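Local coordinates for protein glutathione S-transferase (Natrialba magadii ATCC 43099, PDB 6GZF) that probably acts as a Xi-class glutathione transferase of the glutathionyl-hydroquinone reductase type, which removes glutathione from glutathionyl-hydroquinones, at residues Gly28-Gln33 against Asp127-Val132; Asp89-Glu94 against Tyr298-Asp303; Trp97-Glu102 against His112-Leu117; Tyr196-Ala201 against Glu209-Leu214. One frame throughout, in Å; residues are numbered along the deposited sequence.

Contact 1 (Gly28-Gln33 against Asp127-Val132)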
# COMPACT_ATOMS: atom_id res chain seq x y z
N GLY A 28 -16.45 5.25 -17.04
CA GLY A 28 -17.35 4.11 -17.01
C GLY A 28 -18.45 4.15 -18.05
O GLY A 28 -19.63 3.96 -17.73
N SER A 29 -18.08 4.39 -19.31
CA SER A 29 -19.06 4.53 -20.38
C SER A 29 -19.57 3.18 -20.89
O SER A 29 -20.69 3.09 -21.39
CB SER A 29 -18.47 5.32 -21.54
OG SER A 29 -17.40 4.61 -22.15
N PHE A 30 -18.75 2.14 -20.76
CA PHE A 30 -19.13 0.81 -21.22
C PHE A 30 -20.33 0.28 -20.44
O PHE A 30 -21.19 -0.41 -21.00
CB PHE A 30 -17.96 -0.17 -21.11
CG PHE A 30 -18.34 -1.59 -21.42
CD1 PHE A 30 -18.39 -2.03 -22.73
CD2 PHE A 30 -18.65 -2.49 -20.41
CE1 PHE A 30 -18.73 -3.34 -23.03
CE2 PHE A 30 -18.99 -3.79 -20.70
CZ PHE A 30 -19.04 -4.21 -22.01
N GLU A 31 -20.38 0.60 -19.16
CA GLU A 31 -21.42 0.08 -18.28
C GLU A 31 -22.77 0.69 -18.61
O GLU A 31 -23.81 0.09 -18.37
CB GLU A 31 -21.06 0.33 -16.82
CG GLU A 31 -19.58 0.55 -16.55
CD GLU A 31 -18.73 -0.64 -16.93
OE1 GLU A 31 -17.65 -0.43 -17.52
OE2 GLU A 31 -19.13 -1.79 -16.64
N ARG A 32 -22.75 1.91 -19.16
CA ARG A 32 -23.97 2.56 -19.61
C ARG A 32 -24.37 2.01 -20.98
O ARG A 32 -25.43 2.35 -21.52
CB ARG A 32 -23.79 4.07 -19.67
CG ARG A 32 -23.68 4.72 -18.30
CD ARG A 32 -23.60 6.24 -18.39
NE ARG A 32 -22.36 6.69 -19.02
CZ ARG A 32 -21.25 7.01 -18.35
NH1 ARG A 32 -21.24 6.93 -17.02
NH2 ARG A 32 -20.17 7.41 -18.99
N GLN A 33 -23.52 1.15 -21.53
CA GLN A 33 -23.82 0.44 -22.77
C GLN A 33 -24.08 -1.03 -22.48
O GLN A 33 -24.21 -1.84 -23.40
CB GLN A 33 -22.66 0.58 -23.76
CG GLN A 33 -22.35 2.00 -24.17
CD GLN A 33 -23.19 2.47 -25.34
OE1 GLN A 33 -24.06 1.75 -25.82
NE2 GLN A 33 -22.92 3.68 -25.82
N ASP A 127 -26.51 -12.71 -27.48
CA ASP A 127 -26.12 -11.43 -28.08
C ASP A 127 -25.83 -10.38 -27.02
O ASP A 127 -25.85 -9.18 -27.30
CB ASP A 127 -27.22 -10.95 -29.03
CG ASP A 127 -26.74 -9.85 -29.97
OD1 ASP A 127 -25.64 -10.00 -30.55
OD2 ASP A 127 -27.46 -8.84 -30.12
N VAL A 128 -25.56 -10.83 -25.80
CA VAL A 128 -25.42 -9.92 -24.66
C VAL A 128 -24.19 -9.02 -24.77
O VAL A 128 -23.14 -9.43 -25.28
CB VAL A 128 -25.38 -10.70 -23.32
CG1 VAL A 128 -24.08 -11.49 -23.19
CG2 VAL A 128 -25.57 -9.77 -22.14
N THR A 129 -24.33 -7.78 -24.31
CA THR A 129 -23.21 -6.87 -24.18
C THR A 129 -23.06 -6.46 -22.72
O THR A 129 -23.82 -5.63 -22.22
CB THR A 129 -23.38 -5.62 -25.07
OG1 THR A 129 -23.40 -6.00 -26.45
CG2 THR A 129 -22.24 -4.64 -24.84
N CYS A 130 -22.09 -7.05 -22.04
CA CYS A 130 -21.94 -6.85 -20.60
C CYS A 130 -20.55 -7.19 -20.09
O CYS A 130 -19.65 -7.51 -20.86
CB CYS A 130 -22.97 -7.70 -19.85
SG CYS A 130 -22.70 -9.48 -20.02
N ARG A 131 -20.39 -7.11 -18.77
CA ARG A 131 -19.19 -7.58 -18.10
C ARG A 131 -19.44 -8.97 -17.53
O ARG A 131 -20.50 -9.22 -16.96
CB ARG A 131 -18.76 -6.62 -16.99
CG ARG A 131 -18.48 -5.19 -17.44
CD ARG A 131 -17.02 -5.00 -17.83
NE ARG A 131 -16.67 -3.59 -17.97
CZ ARG A 131 -15.52 -3.14 -18.46
NH1 ARG A 131 -14.59 -4.00 -18.86
NH2 ARG A 131 -15.30 -1.84 -18.54
N VAL A 132 -18.48 -9.87 -17.69
CA VAL A 132 -18.59 -11.20 -17.11
C VAL A 132 -18.09 -11.17 -15.68
O VAL A 132 -16.88 -11.21 -15.42
CB VAL A 132 -17.79 -12.24 -17.92
CG1 VAL A 132 -17.96 -13.63 -17.32
CG2 VAL A 132 -18.24 -12.24 -19.37
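R131 and E31 form a salt bridge whose shortest leg joins R131 NH2 to E31 OE1 at 2.9 Å. The acceptor oxygen offers its syn lone pair, on the side of its sister OE2, and lies in the plane of the guanidinium. Carboxylate and guanidinium are also almost coplanar, their planes only 6° apart. R131 NE adds two weak bonds, one to E31 OE1 and one to E31 OE2, each 3.3 Å long, so both carboxylate oxygens are engaged along one edge of the arginine. The remaining guanidinium nitrogen, NH1, turns to the backbone O of N9, and both ends of the group are thus fixed. The arginine reaches this place through a bend at chi2 (-90°), which swings it back from the 127-132 backbone toward the loop of 28-33. R131 and V132 belong to a predicted glutathione-binding group in the loop between helix 117-124 and strand 136-139 of the thioredoxin-like domain, and the contact fastens the N-terminal loop of 28-33 beside that loop. F30 lies next to the salt bridge. F30 CD2 sits over one face of the guanidinium, 3.3 Å from R131 NE, but ring and guanidinium are inclined at 65° and do not stack. The far corner of the ring, F30 CZ, comes 3.5 Å from C130 O, which lies at the ring edge. Farther out, T129 CG2 packs 3.7 Å from the backbone O of Q33, while T129 OG1 accepts a hydrogen bond from the backbone N of D13. M10 of strand 10-12 touches both F30 and R131.

Contact 2 (Asp89-Glu94 against Tyr298-Asp303)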
# COMPACT_ATOMS: atom_id res chain seq x y z
N ASP A 89 -11.97 -19.80 -10.45
CA ASP A 89 -10.56 -19.55 -10.19
C ASP A 89 -10.34 -18.11 -9.75
O ASP A 89 -10.73 -17.18 -10.46
CB ASP A 89 -9.74 -19.87 -11.46
CG ASP A 89 -8.24 -19.96 -11.20
OD1 ASP A 89 -7.76 -19.46 -10.17
OD2 ASP A 89 -7.54 -20.54 -12.05
N PRO A 90 -9.72 -17.92 -8.57
CA PRO A 90 -9.37 -16.58 -8.08
C PRO A 90 -8.44 -15.83 -9.04
O PRO A 90 -8.47 -14.60 -9.08
CB PRO A 90 -8.67 -16.86 -6.74
CG PRO A 90 -8.29 -18.30 -6.80
CD PRO A 90 -9.36 -18.96 -7.60
N TYR A 91 -7.63 -16.57 -9.79
CA TYR A 91 -6.80 -15.95 -10.82
C TYR A 91 -7.55 -15.93 -12.15
O TYR A 91 -8.18 -16.92 -12.53
CB TYR A 91 -5.47 -16.69 -10.98
CG TYR A 91 -4.59 -16.12 -12.07
CD1 TYR A 91 -3.71 -15.07 -11.80
CD2 TYR A 91 -4.63 -16.61 -13.37
CE1 TYR A 91 -2.91 -14.54 -12.80
CE2 TYR A 91 -3.84 -16.09 -14.37
CZ TYR A 91 -2.98 -15.05 -14.08
OH TYR A 91 -2.18 -14.52 -15.07
N ARG A 92 -7.46 -14.81 -12.85
CA ARG A 92 -8.10 -14.68 -14.15
C ARG A 92 -7.27 -13.79 -15.08
O ARG A 92 -6.51 -12.94 -14.61
CB ARG A 92 -9.51 -14.12 -14.01
CG ARG A 92 -9.57 -12.73 -13.41
CD ARG A 92 -10.87 -12.04 -13.79
NE ARG A 92 -11.12 -10.85 -12.98
CZ ARG A 92 -12.28 -10.20 -12.96
NH1 ARG A 92 -13.29 -10.63 -13.71
NH2 ARG A 92 -12.43 -9.12 -12.20
N ALA A 93 -7.44 -13.98 -16.38
CA ALA A 93 -6.70 -13.19 -17.36
C ALA A 93 -7.56 -12.87 -18.58
O ALA A 93 -8.68 -12.37 -18.44
CB ALA A 93 -5.43 -13.92 -17.78
N GLU A 94 -7.04 -13.18 -19.76
CA GLU A 94 -7.65 -12.77 -21.02
C GLU A 94 -9.04 -13.36 -21.26
O GLU A 94 -9.80 -12.85 -22.07
CB GLU A 94 -6.73 -13.16 -22.19
CG GLU A 94 -5.25 -12.91 -21.94
CD GLU A 94 -4.55 -14.13 -21.38
OE1 GLU A 94 -4.92 -15.26 -21.76
OE2 GLU A 94 -3.62 -13.96 -20.55
N TYR A 298 -3.72 -9.13 -5.96
CA TYR A 298 -2.30 -8.81 -6.13
C TYR A 298 -1.69 -9.36 -7.42
O TYR A 298 -0.63 -8.89 -7.83
CB TYR A 298 -1.50 -9.32 -4.93
CG TYR A 298 -1.63 -8.45 -3.69
CD1 TYR A 298 -0.97 -7.23 -3.60
CD2 TYR A 298 -2.41 -8.85 -2.61
CE1 TYR A 298 -1.08 -6.43 -2.48
CE2 TYR A 298 -2.53 -8.06 -1.49
CZ TYR A 298 -1.87 -6.85 -1.43
OH TYR A 298 -1.98 -6.06 -0.31
N THR A 299 -2.35 -10.32 -8.06
CA THR A 299 -1.78 -10.93 -9.27
C THR A 299 -2.67 -10.81 -10.51
O THR A 299 -2.26 -11.20 -11.60
CB THR A 299 -1.47 -12.42 -9.05
OG1 THR A 299 -2.69 -13.18 -9.06
CG2 THR A 299 -0.73 -12.64 -7.74
N THR A 300 -3.88 -10.28 -10.35
CA THR A 300 -4.83 -10.18 -11.47
C THR A 300 -4.86 -8.75 -12.01
O THR A 300 -5.34 -8.50 -13.12
CB THR A 300 -6.24 -10.68 -11.02
OG1 THR A 300 -6.31 -12.10 -11.17
CG2 THR A 300 -7.38 -10.05 -11.81
N HIS A 301 -4.30 -7.81 -11.26
CA HIS A 301 -4.25 -6.41 -11.67
C HIS A 301 -2.85 -5.97 -12.09
O HIS A 301 -2.06 -5.53 -11.26
CB HIS A 301 -4.75 -5.51 -10.53
CG HIS A 301 -6.15 -5.81 -10.09
ND1 HIS A 301 -6.71 -5.24 -8.97
CD2 HIS A 301 -7.10 -6.61 -10.62
CE1 HIS A 301 -7.95 -5.68 -8.82
NE2 HIS A 301 -8.21 -6.51 -9.81
N PRO A 302 -2.54 -6.09 -13.40
CA PRO A 302 -1.20 -5.74 -13.90
C PRO A 302 -0.89 -4.25 -13.84
O PRO A 302 0.25 -3.88 -13.55
CB PRO A 302 -1.25 -6.21 -15.37
CG PRO A 302 -2.38 -7.18 -15.43
CD PRO A 302 -3.39 -6.65 -14.46
N ASP A 303 -1.88 -3.40 -14.11
CA ASP A 303 -1.64 -1.96 -14.14
C ASP A 303 -1.68 -1.32 -12.76
O ASP A 303 -1.48 -0.11 -12.62
CB ASP A 303 -2.66 -1.28 -15.06
CG ASP A 303 -2.19 -1.19 -16.50
OD1 ASP A 303 -1.43 -2.09 -16.93
OD2 ASP A 303 -2.57 -0.23 -17.19
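The meeting of Y91 and R92 with T299 and T300 is part of the interface between the two domains of the glutathione transferase fold: the loop that leaves strand 84-87 of the thioredoxin-like half runs against the C-terminal end of helix 290-299 in the helical half. That loop begins with an Asx turn, in which D89 OD1 accepts from Y91 N at 2.9 Å, approached from above the carboxylate plane. T300 is the central side chain. Its OG1 takes a weak but fairly straight hydrogen bond from R92 N (3.4 Å, 163°), and its methyl CG2 rests 3.8 Å from R92 CG. With chi1 at -86°, OG1 stands beside the threonine's own backbone N and faces R92 N, while CG2 is turned the other way, to R92 CG and NE. The arginine chain runs extended past the methyl, crossing it at about a right angle. Y91 lies with its ring edge to T299, CD1 being 3.5 Å from T299 OG1 in the ring plane; that hydroxyl is itself hydrogen-bonded to the backbone O of E295. P90 O bonds to H296 of the same helix. Between the two segments the polar link is thus one long backbone-to-hydroxyl bond, and the rest is van der Waals packing, which implies a junction held more by fit than by charge, with R92 directed on toward W97 of the predicted glutathione site.

Contact 3 (Trp97-Glu102 against His112-Leu117)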
# COMPACT_ATOMS: atom_id res chain seq x y z
N TRP A 97 -13.26 -14.72 -15.75
CA TRP A 97 -13.46 -15.75 -14.74
C TRP A 97 -13.40 -17.14 -15.36
O TRP A 97 -14.14 -17.44 -16.30
CB TRP A 97 -14.80 -15.56 -14.02
CG TRP A 97 -14.88 -14.35 -13.14
CD1 TRP A 97 -15.73 -13.29 -13.27
CD2 TRP A 97 -14.09 -14.07 -11.97
NE1 TRP A 97 -15.52 -12.38 -12.27
CE2 TRP A 97 -14.52 -12.83 -11.46
CE3 TRP A 97 -13.06 -14.75 -11.31
CZ2 TRP A 97 -13.96 -12.26 -10.32
CZ3 TRP A 97 -12.50 -14.18 -10.18
CH2 TRP A 97 -12.95 -12.95 -9.69
N GLN A 98 -12.53 -17.99 -14.83
CA GLN A 98 -12.37 -19.34 -15.36
C GLN A 98 -12.57 -20.40 -14.29
O GLN A 98 -12.53 -20.11 -13.09
CB GLN A 98 -10.99 -19.51 -16.00
CG GLN A 98 -9.83 -19.48 -15.02
CD GLN A 98 -8.49 -19.63 -15.70
OE1 GLN A 98 -8.41 -19.69 -16.93
NE2 GLN A 98 -7.43 -19.70 -14.91
N PHE A 99 -12.79 -21.64 -14.72
CA PHE A 99 -12.97 -22.75 -13.81
C PHE A 99 -11.72 -23.63 -13.76
O PHE A 99 -11.28 -24.15 -14.79
CB PHE A 99 -14.19 -23.59 -14.20
CG PHE A 99 -15.50 -22.87 -14.03
CD1 PHE A 99 -16.00 -22.07 -15.05
CD2 PHE A 99 -16.22 -22.99 -12.86
CE1 PHE A 99 -17.20 -21.40 -14.89
CE2 PHE A 99 -17.42 -22.33 -12.70
CZ PHE A 99 -17.91 -21.53 -13.71
N THR A 100 -11.16 -23.79 -12.57
CA THR A 100 -9.97 -24.60 -12.37
C THR A 100 -10.17 -25.51 -11.16
O THR A 100 -9.71 -25.20 -10.06
CB THR A 100 -8.72 -23.73 -12.17
OG1 THR A 100 -8.71 -22.68 -13.14
CG2 THR A 100 -7.45 -24.56 -12.31
N PRO A 101 -10.85 -26.65 -11.37
CA PRO A 101 -11.30 -27.54 -10.29
C PRO A 101 -10.17 -28.14 -9.46
O PRO A 101 -10.36 -28.38 -8.27
CB PRO A 101 -12.07 -28.64 -11.04
CG PRO A 101 -11.49 -28.63 -12.41
CD PRO A 101 -11.18 -27.19 -12.70
N GLU A 102 -9.02 -28.38 -10.07
CA GLU A 102 -7.90 -28.98 -9.36
C GLU A 102 -7.31 -28.01 -8.33
O GLU A 102 -6.71 -28.43 -7.34
CB GLU A 102 -6.81 -29.43 -10.34
CG GLU A 102 -6.18 -28.32 -11.15
CD GLU A 102 -6.80 -28.17 -12.53
OE1 GLU A 102 -7.99 -28.50 -12.68
OE2 GLU A 102 -6.09 -27.73 -13.45
N HIS A 112 -22.93 -26.89 -16.73
CA HIS A 112 -22.59 -27.22 -18.11
C HIS A 112 -21.11 -27.56 -18.30
O HIS A 112 -20.67 -27.79 -19.43
CB HIS A 112 -22.97 -26.07 -19.03
CG HIS A 112 -24.45 -25.87 -19.16
ND1 HIS A 112 -25.30 -26.86 -19.59
CD2 HIS A 112 -25.23 -24.79 -18.92
CE1 HIS A 112 -26.54 -26.40 -19.61
NE2 HIS A 112 -26.52 -25.15 -19.20
N ASP A 113 -20.36 -27.60 -17.20
CA ASP A 113 -18.94 -27.94 -17.23
C ASP A 113 -18.17 -27.06 -18.21
O ASP A 113 -17.45 -27.55 -19.08
CB ASP A 113 -18.75 -29.42 -17.58
CG ASP A 113 -17.33 -29.90 -17.35
OD1 ASP A 113 -16.62 -29.29 -16.52
OD2 ASP A 113 -16.92 -30.89 -18.00
N VAL A 114 -18.34 -25.75 -18.08
CA VAL A 114 -17.69 -24.80 -18.98
C VAL A 114 -16.29 -24.45 -18.50
O VAL A 114 -15.99 -24.53 -17.31
CB VAL A 114 -18.52 -23.51 -19.13
CG1 VAL A 114 -19.88 -23.82 -19.73
CG2 VAL A 114 -18.67 -22.82 -17.79
N ASP A 115 -15.43 -24.07 -19.44
CA ASP A 115 -14.07 -23.65 -19.11
C ASP A 115 -14.08 -22.26 -18.48
O ASP A 115 -13.37 -22.00 -17.51
CB ASP A 115 -13.19 -23.65 -20.36
CG ASP A 115 -13.04 -25.03 -20.96
OD1 ASP A 115 -12.88 -26.00 -20.19
OD2 ASP A 115 -13.08 -25.14 -22.20
N TYR A 116 -14.91 -21.37 -19.03
CA TYR A 116 -14.94 -19.99 -18.58
C TYR A 116 -16.37 -19.53 -18.29
O TYR A 116 -17.33 -20.07 -18.82
CB TYR A 116 -14.30 -19.08 -19.62
CG TYR A 116 -12.96 -19.59 -20.10
CD1 TYR A 116 -11.82 -19.45 -19.32
CD2 TYR A 116 -12.83 -20.21 -21.34
CE1 TYR A 116 -10.60 -19.91 -19.75
CE2 TYR A 116 -11.61 -20.68 -21.78
CZ TYR A 116 -10.49 -20.52 -20.98
OH TYR A 116 -9.27 -20.99 -21.41
N LEU A 117 -16.49 -18.51 -17.44
CA LEU A 117 -17.79 -17.99 -17.03
C LEU A 117 -18.51 -17.29 -18.18
O LEU A 117 -19.73 -17.20 -18.19
CB LEU A 117 -17.63 -17.02 -15.85
CG LEU A 117 -18.87 -16.73 -15.02
CD1 LEU A 117 -19.24 -17.93 -14.16
CD2 LEU A 117 -18.67 -15.49 -14.16
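F99, L117 and W97 carry this contact, in which two parts of one long loop run antiparallel where they bridge. F99 buries the largest area. Its ring leans against the opposite chain with CD1 3.3 Å from V114 O and CE1 3.5 Å from V114 CG2, while CZ reaches L117 CD1 at 3.9 Å. D115 O lies near the ring plane, at its edge, and this oxygen also accepts the hydrogen bond of F99 N (2.9 Å), so one carbonyl borders both the backbone and the ring of the same residue. L117 takes the space between the two aromatic residues. With CG anti to the backbone N (chi1 -161°) its branch faces both of them, and chi2 (73°) divides the methyls: CD1 goes to F99, CD2 to W97 CD1 at 3.8 Å. The side chains of W97 and L117 lie side by side, their CB atoms 3.7 Å apart, and L117 N donates to W97 O in a nearly linear bond (2.8 Å, 175°). The two backbone bonds flank Q98 and Y116, a non-hydrogen-bonded antiparallel pair that makes a single beta bridge. Q98 CB abuts the edge of the Y116 ring, 3.4 Å from CD1, while Q98 NE2 is turned to D89 OD2. W97, a predicted glutathione-binding residue, also makes a cation-pi contact with R92 and packs against H296. Both segments belong to the connection from strand 84-87 to helix 117-124: F99 and V114 press on L120 of that helix, and the backbone of Q98 bonds to D89 just past the strand.

Contact 4 (Tyr196-Ala201 against Glu209-Leu214)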
# COMPACT_ATOMS: atom_id res chain seq x y z
N TYR A 196 -12.48 0.79 -4.78
CA TYR A 196 -12.12 0.48 -6.16
C TYR A 196 -11.94 1.76 -6.98
O TYR A 196 -11.14 1.80 -7.91
CB TYR A 196 -13.19 -0.41 -6.81
CG TYR A 196 -13.26 -1.79 -6.20
CD1 TYR A 196 -14.06 -2.04 -5.09
CD2 TYR A 196 -12.53 -2.85 -6.73
CE1 TYR A 196 -14.13 -3.30 -4.53
CE2 TYR A 196 -12.60 -4.11 -6.18
CZ TYR A 196 -13.39 -4.33 -5.08
OH TYR A 196 -13.46 -5.59 -4.53
N ARG A 197 -12.70 2.79 -6.62
CA ARG A 197 -12.56 4.09 -7.26
C ARG A 197 -11.20 4.69 -6.94
O ARG A 197 -10.56 5.32 -7.78
CB ARG A 197 -13.68 5.03 -6.82
CG ARG A 197 -13.57 6.45 -7.37
CD ARG A 197 -14.91 7.17 -7.29
NE ARG A 197 -14.79 8.60 -7.57
CZ ARG A 197 -14.88 9.55 -6.64
NH1 ARG A 197 -14.76 10.82 -6.99
NH2 ARG A 197 -15.10 9.23 -5.38
N ALA A 198 -10.75 4.47 -5.71
CA ALA A 198 -9.44 4.93 -5.27
C ALA A 198 -8.33 4.08 -5.88
O ALA A 198 -7.27 4.59 -6.25
CB ALA A 198 -9.35 4.91 -3.75
N GLY A 199 -8.58 2.78 -5.99
CA GLY A 199 -7.58 1.84 -6.47
C GLY A 199 -7.30 1.93 -7.96
O GLY A 199 -6.15 1.90 -8.38
N PHE A 200 -8.36 2.04 -8.76
CA PHE A 200 -8.22 2.14 -10.21
C PHE A 200 -8.18 3.59 -10.66
O PHE A 200 -8.32 3.88 -11.85
CB PHE A 200 -9.35 1.40 -10.91
CG PHE A 200 -9.50 -0.03 -10.48
CD1 PHE A 200 -8.39 -0.82 -10.25
CD2 PHE A 200 -10.76 -0.59 -10.31
CE1 PHE A 200 -8.52 -2.14 -9.85
CE2 PHE A 200 -10.90 -1.90 -9.91
CZ PHE A 200 -9.78 -2.68 -9.68
N ALA A 201 -8.01 4.51 -9.71
CA ALA A 201 -7.92 5.93 -10.02
C ALA A 201 -6.75 6.21 -10.95
O ALA A 201 -5.64 5.70 -10.74
CB ALA A 201 -7.78 6.74 -8.74
N GLU A 209 -10.66 12.50 -3.72
CA GLU A 209 -12.06 12.48 -3.31
C GLU A 209 -12.48 11.10 -2.82
O GLU A 209 -13.18 10.97 -1.81
CB GLU A 209 -12.96 12.93 -4.45
CG GLU A 209 -12.82 14.39 -4.83
CD GLU A 209 -13.62 14.75 -6.07
OE1 GLU A 209 -14.65 14.09 -6.32
OE2 GLU A 209 -13.21 15.68 -6.80
N ALA A 210 -12.06 10.07 -3.55
CA ALA A 210 -12.41 8.70 -3.22
C ALA A 210 -11.87 8.29 -1.85
O ALA A 210 -12.52 7.55 -1.11
CB ALA A 210 -11.90 7.75 -4.29
N VAL A 211 -10.69 8.79 -1.52
CA VAL A 211 -10.07 8.49 -0.23
C VAL A 211 -10.69 9.33 0.88
O VAL A 211 -10.98 8.82 1.97
CB VAL A 211 -8.55 8.74 -0.27
CG1 VAL A 211 -7.94 8.62 1.12
CG2 VAL A 211 -7.88 7.75 -1.22
N ALA A 212 -10.90 10.61 0.60
CA ALA A 212 -11.49 11.53 1.58
C ALA A 212 -12.89 11.09 1.98
O ALA A 212 -13.21 11.04 3.17
CB ALA A 212 -11.52 12.94 1.02
N GLU A 213 -13.71 10.75 0.99
CA GLU A 213 -15.08 10.30 1.25
C GLU A 213 -15.10 8.97 1.98
O GLU A 213 -15.95 8.74 2.84
CB GLU A 213 -15.85 10.20 -0.07
CG GLU A 213 -16.37 11.52 -0.60
CD GLU A 213 -17.88 11.61 -0.55
OE1 GLU A 213 -18.54 10.57 -0.37
OE2 GLU A 213 -18.42 12.74 -0.69
N LEU A 214 -14.17 8.09 1.62
CA LEU A 214 -14.10 6.75 2.20
C LEU A 214 -13.86 6.77 3.71
O LEU A 214 -14.68 6.27 4.48
CB LEU A 214 -13.00 5.94 1.51
CG LEU A 214 -12.58 4.60 2.13
CD1 LEU A 214 -13.77 3.65 2.25
CD2 LEU A 214 -11.47 3.97 1.31
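R197 sends its CG anti to the backbone N (chi1 176°) and stays extended as far as NE, which carries its guanidinium across to E209 and A210 on the next helix. The pair, 194-199 and 204-224, are consecutive helices of the all-helical C-terminal domain of glutathione transferases, joined by a short connection. At the end of the arginine, R197 NH1 makes a weak hydrogen bond to E209 OE1 as part of a salt bridge (3.3 Å). The oxygen lies at the guanidinium edge, close to its plane, yet the bond is bent (134°) and the carboxylate plane is turned 61° from that of the guanidinium; the bridge rests on this one pair. R197 NH2 lies instead against the helix backbone, 3.5 Å from A210 CA. The aliphatic part of R197 is used as well, its CG packing 3.7 Å from A210 CB. Beside the arginine, A198 and A210 face each other, their CA atoms 5.2 Å apart, the nearest such pair between the segments. Y196, a predicted proton donor or acceptor, begins the 196-201 segment on another side of its helix, where its OH is hydrogen-bonded to the hydroxyls of Y254 and Y297. Next to V211, R312 of the second subunit packs on the helix. The alanine methyls meet with A198 CB and A210 CB 3.9 Å apart, and V211 CG2 lies 4.1 Å from that same A198 CB.

In the fold
From the N terminus, 28-33 opens contact 1 and 89-94 opens contact 2. Contact 3 then closes first, as a short loop between strand 84-87 and helix 117-124, and so lies within the spans of both. Contact 1 closes next at 127-132, bringing the N-terminal extension to the thioredoxin-like domain, while contact 2 stays open; the two therefore cross. Contact 4 follows wholly within the helical domain, a local closure inside the long span that contact 2 completes at 298-303 by tying the domains together. Probable hydrogen bonds of D89 join contacts 2 and 3; packing of V132 joins contacts 1 and 3, and that of H301 on F200 joins contacts 2 and 4.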